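Local coordinates for protein sulfide-quinone reductase (Aquifex aeolicus, PDB 3HYW) that oxidises hydrogen sulfide with FAD and passes the electrons to a quinone, building up polysulfide that is probably released as cyclooctasulfur, at residues Ile15-Ala18 with Tyr19-Asn23; Ala63-Leu66 with Pro67-Ile71; Tyr388-Trp391 with Lys392-Gly396. All coordinates share one frame; numbering follows the deposited sequence.

Interaction 1: residues Ile15-Ala18 with Tyr19-Asn23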
loop_
_atom_site.group_PDB
_atom_site.type_symbol
_atom_site.label_atom_id
_atom_site.label_comp_id
_atom_site.label_asym_id
_atom_site.label_seq_id
_atom_site.Cartn_x
_atom_site.Cartn_y
_atom_site.Cartn_z
ATOM N N ILE A 15 -25.976 -16.204 -28.565
ATOM C CA ILE A 15 -27.038 -16.934 -27.868
ATOM C C ILE A 15 -27.947 -15.985 -27.074
ATOM O O ILE A 15 -29.162 -16.085 -27.169
ATOM C CB ILE A 15 -26.474 -18.077 -26.960
ATOM C CG1 ILE A 15 -25.732 -19.138 -27.794
ATOM C CG2 ILE A 15 -27.584 -18.711 -26.090
ATOM C CD1 ILE A 15 -26.623 -20.039 -28.670
ATOM N N ALA A 16 -27.363 -15.061 -26.307
ATOM C CA ALA A 16 -28.158 -14.120 -25.511
ATOM C C ALA A 16 -29.071 -13.262 -26.380
ATOM O O ALA A 16 -30.238 -13.069 -26.052
ATOM C CB ALA A 16 -27.254 -13.236 -24.641
ATOM N N THR A 17 -28.544 -12.754 -27.492
ATOM C CA THR A 17 -29.344 -11.941 -28.408
ATOM C C THR A 17 -30.456 -12.762 -29.076
ATOM O O THR A 17 -31.603 -12.338 -29.090
ATOM C CB THR A 17 -28.469 -11.213 -29.468
ATOM O OG1 THR A 17 -27.311 -10.654 -28.830
ATOM C CG2 THR A 17 -29.263 -10.079 -30.125
ATOM N N ALA A 18 -30.114 -13.932 -29.616
ATOM C CA ALA A 18 -31.105 -14.828 -30.224
ATOM C C ALA A 18 -32.229 -15.227 -29.261
ATOM O O ALA A 18 -33.402 -15.177 -29.637
ATOM C CB ALA A 18 -30.436 -16.065 -30.805
ATOM N N TYR A 19 -31.874 -15.624 -28.035
ATOM C CA TYR A 19 -32.880 -15.997 -27.037
ATOM C C TYR A 19 -33.719 -14.791 -26.610
ATOM O O TYR A 19 -34.935 -14.914 -26.445
ATOM C CB TYR A 19 -32.238 -16.649 -25.805
ATOM C CG TYR A 19 -31.712 -18.072 -25.981
ATOM C CD1 TYR A 19 -31.507 -18.631 -27.249
ATOM C CD2 TYR A 19 -31.359 -18.835 -24.869
ATOM C CE1 TYR A 19 -31.002 -19.925 -27.392
ATOM C CE2 TYR A 19 -30.848 -20.116 -25.005
ATOM C CZ TYR A 19 -30.674 -20.656 -26.260
ATOM O OH TYR A 19 -30.165 -21.929 -26.382
ATOM N N ASN A 20 -33.080 -13.632 -26.443
ATOM C CA ASN A 20 -33.805 -12.415 -26.054
ATOM C C ASN A 20 -34.837 -12.047 -27.121
ATOM O O ASN A 20 -35.984 -11.754 -26.802
ATOM C CB ASN A 20 -32.865 -11.227 -25.827
ATOM C CG ASN A 20 -32.160 -11.261 -24.480
ATOM O OD1 ASN A 20 -32.737 -11.630 -23.458
ATOM N ND2 ASN A 20 -30.901 -10.847 -24.476
ATOM N N LEU A 21 -34.415 -12.088 -28.384
ATOM C CA LEU A 21 -35.304 -11.857 -29.522
ATOM C C LEU A 21 -36.455 -12.856 -29.593
ATOM O O LEU A 21 -37.605 -12.473 -29.846
ATOM C CB LEU A 21 -34.510 -11.882 -30.826
ATOM C CG LEU A 21 -33.679 -10.639 -31.160
ATOM C CD1 LEU A 21 -32.729 -10.957 -32.297
ATOM C CD2 LEU A 21 -34.578 -9.446 -31.517
ATOM N N ARG A 22 -36.144 -14.133 -29.372
ATOM C CA ARG A 22 -37.156 -15.189 -29.440
ATOM C C ARG A 22 -38.242 -15.023 -28.376
ATOM O O ARG A 22 -39.433 -15.213 -28.655
ATOM C CB ARG A 22 -36.507 -16.583 -29.371
ATOM C CG ARG A 22 -37.485 -17.763 -29.212
ATOM C CD ARG A 22 -38.568 -17.828 -30.322
ATOM N NE ARG A 22 -38.031 -18.151 -31.648
ATOM C CZ ARG A 22 -38.174 -17.404 -32.743
ATOM N NH1 ARG A 22 -38.845 -16.254 -32.709
ATOM N NH2 ARG A 22 -37.645 -17.812 -33.891
ATOM N N ASN A 23 -37.826 -14.650 -27.171
ATOM C CA ASN A 23 -38.745 -14.498 -26.050
ATOM C C ASN A 23 -39.590 -13.230 -26.177
ATOM O O ASN A 23 -40.741 -13.189 -25.733
ATOM C CB ASN A 23 -37.975 -14.552 -24.718
ATOM C CG ASN A 23 -37.498 -15.974 -24.369
ATOM O OD1 ASN A 23 -36.304 -16.225 -24.193
ATOM N ND2 ASN A 23 -38.438 -16.906 -24.286
#

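Interaction 2: residues Ala63-Leu66 with Pro67-Ile71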
loop_
_atom_site.group_PDB
_atom_site.type_symbol
_atom_site.label_atom_id
_atom_site.label_comp_id
_atom_site.label_asym_id
_atom_site.label_seq_id
_atom_site.Cartn_x
_atom_site.Cartn_y
_atom_site.Cartn_z
ATOM N N ALA A 63 -26.978 -27.806 -32.493
ATOM C CA ALA A 63 -27.842 -28.343 -33.551
ATOM C C ALA A 63 -29.105 -29.031 -33.029
ATOM O O ALA A 63 -30.186 -28.792 -33.563
ATOM C CB ALA A 63 -27.064 -29.267 -34.485
ATOM N N PRO A 64 -28.985 -29.888 -31.993
ATOM C CA PRO A 64 -30.243 -30.466 -31.502
ATOM C C PRO A 64 -31.017 -29.552 -30.550
ATOM O O PRO A 64 -32.180 -29.825 -30.251
ATOM C CB PRO A 64 -29.792 -31.738 -30.776
ATOM C CG PRO A 64 -28.382 -31.484 -30.380
ATOM C CD PRO A 64 -27.813 -30.400 -31.256
ATOM N N LEU A 65 -30.383 -28.477 -30.099
ATOM C CA LEU A 65 -30.963 -27.596 -29.098
ATOM C C LEU A 65 -31.768 -26.435 -29.691
ATOM O O LEU A 65 -32.920 -26.230 -29.322
ATOM C CB LEU A 65 -29.864 -27.055 -28.177
ATOM C CG LEU A 65 -30.311 -26.076 -27.092
ATOM C CD1 LEU A 65 -31.119 -26.795 -26.016
ATOM C CD2 LEU A 65 -29.110 -25.393 -26.509
ATOM N N LEU A 66 -31.160 -25.683 -30.607
ATOM C CA LEU A 66 -31.761 -24.434 -31.101
ATOM C C LEU A 66 -33.134 -24.542 -31.809
ATOM O O LEU A 66 -33.959 -23.648 -31.638
ATOM C CB LEU A 66 -30.749 -23.607 -31.913
ATOM C CG LEU A 66 -29.465 -23.231 -31.158
ATOM C CD1 LEU A 66 -28.529 -22.405 -32.029
ATOM C CD2 LEU A 66 -29.777 -22.492 -29.861
ATOM N N PRO A 67 -33.386 -25.628 -32.587
ATOM C CA PRO A 67 -34.728 -25.858 -33.166
ATOM C C PRO A 67 -35.864 -25.932 -32.134
ATOM O O PRO A 67 -36.992 -25.547 -32.439
ATOM C CB PRO A 67 -34.577 -27.208 -33.874
ATOM C CG PRO A 67 -33.131 -27.287 -34.196
ATOM C CD PRO A 67 -32.440 -26.672 -33.020
ATOM N N LYS A 68 -35.558 -26.405 -30.927
ATOM C CA LYS A 68 -36.530 -26.448 -29.827
ATOM C C LYS A 68 -37.034 -25.052 -29.457
ATOM O O LYS A 68 -38.113 -24.908 -28.871
ATOM C CB LYS A 68 -35.922 -27.136 -28.601
ATOM C CG LYS A 68 -35.609 -28.607 -28.835
ATOM C CD LYS A 68 -35.024 -29.270 -27.607
ATOM C CE LYS A 68 -34.939 -30.775 -27.811
ATOM N NZ LYS A 68 -34.533 -31.488 -26.563
ATOM N N PHE A 69 -36.250 -24.036 -29.812
ATOM C CA PHE A 69 -36.605 -22.641 -29.558
ATOM C C PHE A 69 -36.934 -21.912 -30.855
ATOM O O PHE A 69 -36.895 -20.680 -30.919
ATOM C CB PHE A 69 -35.479 -21.945 -28.774
ATOM C CG PHE A 69 -35.030 -22.717 -27.564
ATOM C CD1 PHE A 69 -35.964 -23.172 -26.620
ATOM C CD2 PHE A 69 -33.689 -23.014 -27.370
ATOM C CE1 PHE A 69 -35.558 -23.906 -25.498
ATOM C CE2 PHE A 69 -33.274 -23.741 -26.249
ATOM C CZ PHE A 69 -34.212 -24.189 -25.318
ATOM N N ASN A 70 -37.283 -22.690 -31.881
ATOM C CA ASN A 70 -37.565 -22.179 -33.232
ATOM C C ASN A 70 -36.452 -21.281 -33.795
ATOM O O ASN A 70 -36.717 -20.259 -34.429
ATOM C CB ASN A 70 -38.946 -21.504 -33.292
ATOM C CG ASN A 70 -40.081 -22.458 -32.934
ATOM O OD1 ASN A 70 -41.087 -22.055 -32.343
ATOM N ND2 ASN A 70 -39.916 -23.732 -33.281
ATOM N N ILE A 71 -35.206 -21.676 -33.545
ATOM C CA ILE A 71 -34.040 -20.965 -34.073
ATOM C C ILE A 71 -33.319 -21.890 -35.049
ATOM O O ILE A 71 -32.994 -23.030 -34.716
ATOM C CB ILE A 71 -33.090 -20.485 -32.934
ATOM C CG1 ILE A 71 -33.784 -19.408 -32.087
ATOM C CG2 ILE A 71 -31.757 -19.950 -33.497
ATOM C CD1 ILE A 71 -33.148 -19.172 -30.716
#

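Interaction 3: residues Tyr388-Trp391 with Lys392-Gly396. With SO4 (sulfate ion), chain M.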
loop_
_atom_site.group_PDB
_atom_site.type_symbol
_atom_site.label_atom_id
_atom_site.label_comp_id
_atom_site.label_asym_id
_atom_site.label_seq_id
_atom_site.Cartn_x
_atom_site.Cartn_y
_atom_site.Cartn_z
ATOM N N TYR A 388 -25.573 -22.482 -13.470
ATOM C CA TYR A 388 -26.733 -21.643 -13.792
ATOM C C TYR A 388 -26.742 -21.141 -15.239
ATOM O O TYR A 388 -27.768 -21.229 -15.909
ATOM C CB TYR A 388 -26.843 -20.468 -12.804
ATOM C CG TYR A 388 -27.908 -19.436 -13.149
ATOM C CD1 TYR A 388 -29.262 -19.776 -13.162
ATOM C CD2 TYR A 388 -27.557 -18.115 -13.444
ATOM C CE1 TYR A 388 -30.244 -18.829 -13.473
ATOM C CE2 TYR A 388 -28.535 -17.154 -13.748
ATOM C CZ TYR A 388 -29.872 -17.522 -13.761
ATOM O OH TYR A 388 -30.849 -16.591 -14.065
ATOM N N PHE A 389 -25.616 -20.625 -15.725
ATOM C CA PHE A 389 -25.572 -20.131 -17.095
ATOM C C PHE A 389 -25.771 -21.243 -18.126
ATOM O O PHE A 389 -26.517 -21.065 -19.090
ATOM C CB PHE A 389 -24.289 -19.342 -17.404
ATOM C CG PHE A 389 -24.429 -18.430 -18.596
ATOM C CD1 PHE A 389 -24.095 -18.871 -19.879
ATOM C CD2 PHE A 389 -24.938 -17.145 -18.442
ATOM C CE1 PHE A 389 -24.247 -18.032 -20.982
ATOM C CE2 PHE A 389 -25.101 -16.303 -19.540
ATOM C CZ PHE A 389 -24.754 -16.747 -20.817
ATOM N N LEU A 390 -25.101 -22.377 -17.930
ATOM C CA LEU A 390 -25.260 -23.520 -18.840
ATOM C C LEU A 390 -26.700 -23.999 -18.873
ATOM O O LEU A 390 -27.222 -24.362 -19.935
ATOM C CB LEU A 390 -24.347 -24.690 -18.453
ATOM C CG LEU A 390 -22.947 -24.901 -19.069
ATOM C CD1 LEU A 390 -22.712 -24.204 -20.413
ATOM C CD2 LEU A 390 -21.817 -24.618 -18.090
ATOM N N TRP A 391 -27.345 -24.004 -17.710
ATOM C CA TRP A 391 -28.770 -24.320 -17.640
ATOM C C TRP A 391 -29.586 -23.368 -18.534
ATOM O O TRP A 391 -30.455 -23.807 -19.292
ATOM C CB TRP A 391 -29.275 -24.277 -16.189
ATOM C CG TRP A 391 -30.709 -24.635 -16.093
ATOM C CD1 TRP A 391 -31.238 -25.890 -15.956
ATOM C CD2 TRP A 391 -31.819 -23.737 -16.161
ATOM N NE1 TRP A 391 -32.611 -25.822 -15.931
ATOM C CE2 TRP A 391 -32.992 -24.512 -16.053
ATOM C CE3 TRP A 391 -31.936 -22.347 -16.300
ATOM C CZ2 TRP A 391 -34.268 -23.944 -16.079
ATOM C CZ3 TRP A 391 -33.205 -21.787 -16.322
ATOM C CH2 TRP A 391 -34.349 -22.582 -16.214
ATOM N N LYS A 392 -29.290 -22.072 -18.439
ATOM C CA LYS A 392 -29.989 -21.040 -19.216
ATOM C C LYS A 392 -29.846 -21.244 -20.723
ATOM O O LYS A 392 -30.813 -21.076 -21.463
ATOM C CB LYS A 392 -29.488 -19.644 -18.832
ATOM C CG LYS A 392 -30.002 -19.148 -17.495
ATOM C CD LYS A 392 -29.895 -17.640 -17.397
ATOM C CE LYS A 392 -28.453 -17.180 -17.300
ATOM N NZ LYS A 392 -28.394 -15.715 -17.417
ATOM N N VAL A 393 -28.646 -21.622 -21.162
ATOM C CA VAL A 393 -28.406 -21.975 -22.566
ATOM C C VAL A 393 -29.303 -23.143 -22.988
ATOM O O VAL A 393 -29.952 -23.099 -24.038
ATOM C CB VAL A 393 -26.895 -22.291 -22.834
ATOM C CG1 VAL A 393 -26.669 -22.753 -24.276
ATOM C CG2 VAL A 393 -26.030 -21.075 -22.527
ATOM N N ARG A 394 -29.369 -24.160 -22.138
ATOM C CA ARG A 394 -30.139 -25.366 -22.418
ATOM C C ARG A 394 -31.651 -25.178 -22.317
ATOM O O ARG A 394 -32.411 -25.975 -22.852
ATOM C CB ARG A 394 -29.679 -26.512 -21.514
ATOM C CG ARG A 394 -28.263 -26.999 -21.824
ATOM C CD ARG A 394 -27.974 -28.342 -21.163
ATOM N NE ARG A 394 -28.076 -28.248 -19.708
ATOM C CZ ARG A 394 -27.047 -28.057 -18.884
ATOM N NH1 ARG A 394 -25.809 -27.973 -19.357
ATOM N NH2 ARG A 394 -27.263 -27.973 -17.577
ATOM N N ASN A 395 -32.081 -24.112 -21.651
ATOM C CA ASN A 395 -33.499 -23.917 -21.397
ATOM C C ASN A 395 -34.146 -22.709 -22.081
ATOM O O ASN A 395 -35.329 -22.439 -21.876
ATOM C CB ASN A 395 -33.790 -23.988 -19.897
ATOM C CG ASN A 395 -33.606 -25.397 -19.346
ATOM O OD1 ASN A 395 -32.485 -25.829 -19.077
ATOM N ND2 ASN A 395 -34.704 -26.127 -19.214
ATOM N N GLY A 396 -33.371 -21.996 -22.900
ATOM C CA GLY A 396 -33.932 -21.041 -23.853
ATOM C C GLY A 396 -34.225 -19.650 -23.337
ATOM O O GLY A 396 -34.952 -18.897 -23.970
HETATM S S SO4 M . -30.914 -29.209 -18.218
HETATM O O1 SO4 M . -30.586 -29.833 -19.494
HETATM O O2 SO4 M . -29.997 -28.107 -17.959
HETATM O O3 SO4 M . -32.283 -28.707 -18.248
HETATM O O4 SO4 M . -30.770 -30.185 -17.151
#

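Interaction 1: residues Ile15-Ala18 with Tyr19-Asn23
Ile15 lays its CG2 methyl on the ring of Tyr19 one turn further along helix 12-24. Tyr19 CB sits 3.4 Å from Ile15 O, the same carbonyl that accepts the Tyr19 N-H in a nearly linear bond of 2.9 Å (Tyr19 N to Ile15 O, 168°). CG and CD1 still border Ile15 O. With CG anti to the carbonyl carbon (chi1 -73°), the ring runs back beside Ile15, and the two side chains point the same way. The methyl then stands over the centre of one ring face, a CH-pi contact with Ile15 CG2 3.7 Å from the Tyr19 ring centroid and 12° off the normal. CE2 and CZ are the ring atoms nearest to that methyl. At the tip, the hydroxyl leaves the helix and hydrogen-bonds to Val393 O, while Phe69 meets the ring edge-to-face.

The same i to i+4 spacing places Leu21 alongside Thr17, where Leu21 CD1 is 4.2 Å from Thr17 CG2. Thr17 OG1 turns back to Gly13 O. Small Ala16 lies against helix 314-332, and Ala18 against strands 29-33 and 71-74. Helix 12-24 belongs, with strands 4-8 and 29-33, to a Rossmann-type beta-alpha-beta unit whose glycine-rich turn, including Gly9 to Gly13, binds FAD.

The chemistry is therefore divided: backbone bonds carry the helix, a methyl-on-ring contact covers one face of Tyr19, and the buried phenol oxygen is satisfied by a carbonyl of another helix, which probably helps hold the ring's orientation.

Interaction 2: residues Ala63-Leu66 with Pro67-Ile71
Leu65 and Phe69 cross at a slant, the leucine touching the ring with its CD1 branch, 3.7 Å from Phe69 CE2. Leu65 CG is anti to its own backbone N (chi1 178°), which swings the isobutyl group round to the phenylalanine although its CB starts off in the other direction. Leu66 points its CB away from residues 67-71 and its side chain packs on Phe73, though Leu66 CB touches the CB of Ile71 at 4.0 Å. Lys68 runs extended past Pro64 O, and the CD and CG of the Pro67 ring lie against Ala63 O.

The turn is fastened through one carbonyl: Leu66 O accepts from Phe69 N and from Ile71 N, both at 3.0 Å, the donors reaching it from opposite faces of its plane. Lys68 N to Leu65 O, 3.1 Å and bent to 136°, adds a 3-10 type bond. With Phe69 cut back to an alanine, Leu65 CD1 is likely to face a gap and Tyr19 to lose its edge-to-face partner.

This short turn lies between strands 59-61 and 71-74 and leads into the latter, an outer strand of the parallel sheet. Leu65, Leu66 and Ile71 rest on Tyr19 of helix 12-24, whose Arg22 bonds to Phe69 O and Asn70 O.

Interaction 3: residues Tyr388-Trp391 with Lys392-Gly396
Tyr388 and Phe389 border the aliphatic chain of Lys392 near the end of helix 376-395. Lys392 CG lies over one face of the Tyr388 ring, 4.2 Å from its centroid, in a CH-pi contact. A bend at chi3 (-70°) brings Lys392 CE to 3.6 Å from Tyr388 CE2 and close to Phe389 CD2. Phe389 CE1 meets Val393 CG2. Asn395 CB stands over the six-membered ring of Trp391, 3.9 Å from its centroid, in a CH-pi contact, amide and indole planes 16° apart and stacked.

Backbone bonds run i to i+4, as Val393 N to Phe389 O at 3.0 Å; near the C-terminal end of the helix Asn395 N to Trp391 O is weak, and Gly396 closes a Schellman motif.

Among charged groups, Arg394 NE and NH2 grip one oxygen of a sulfate, probably from the crystallisation liquor, with Arg394 NE 2.6 Å from sulfate O2, in the guanidinium plane. Lys392 NZ bonds to Ile398 O and forms a salt bridge with Glu403, which is also hydrogen-bonded to Tyr388 OH.

The lysine's methylenes are thus flanked by the rings of Tyr388 and Phe389 while its buried ammonium is satisfied by carbonyl and carboxylate, probably helping to hold Glu403 beside the quinone.

Along the chain the three contacts come in the order 1, 2, 3, yet in space their centres are only about 12 to 13 Å apart, on the same side of the chain's centre. Interaction 1 belongs to helix 12-24, the first helix of the Rossmann-type FAD-binding unit; interaction 2 is the turn before strand 71-74, at the border of the parallel sheet; interaction 3 lies near the C-terminal end of helix 376-395, far later in the sequence. Tyr19 reaches both partners, while Leu65 and Phe69 pack on the backbone of 393-396. The late helix, which borders the quinone, is thereby joined to the nucleotide-binding part of the fold.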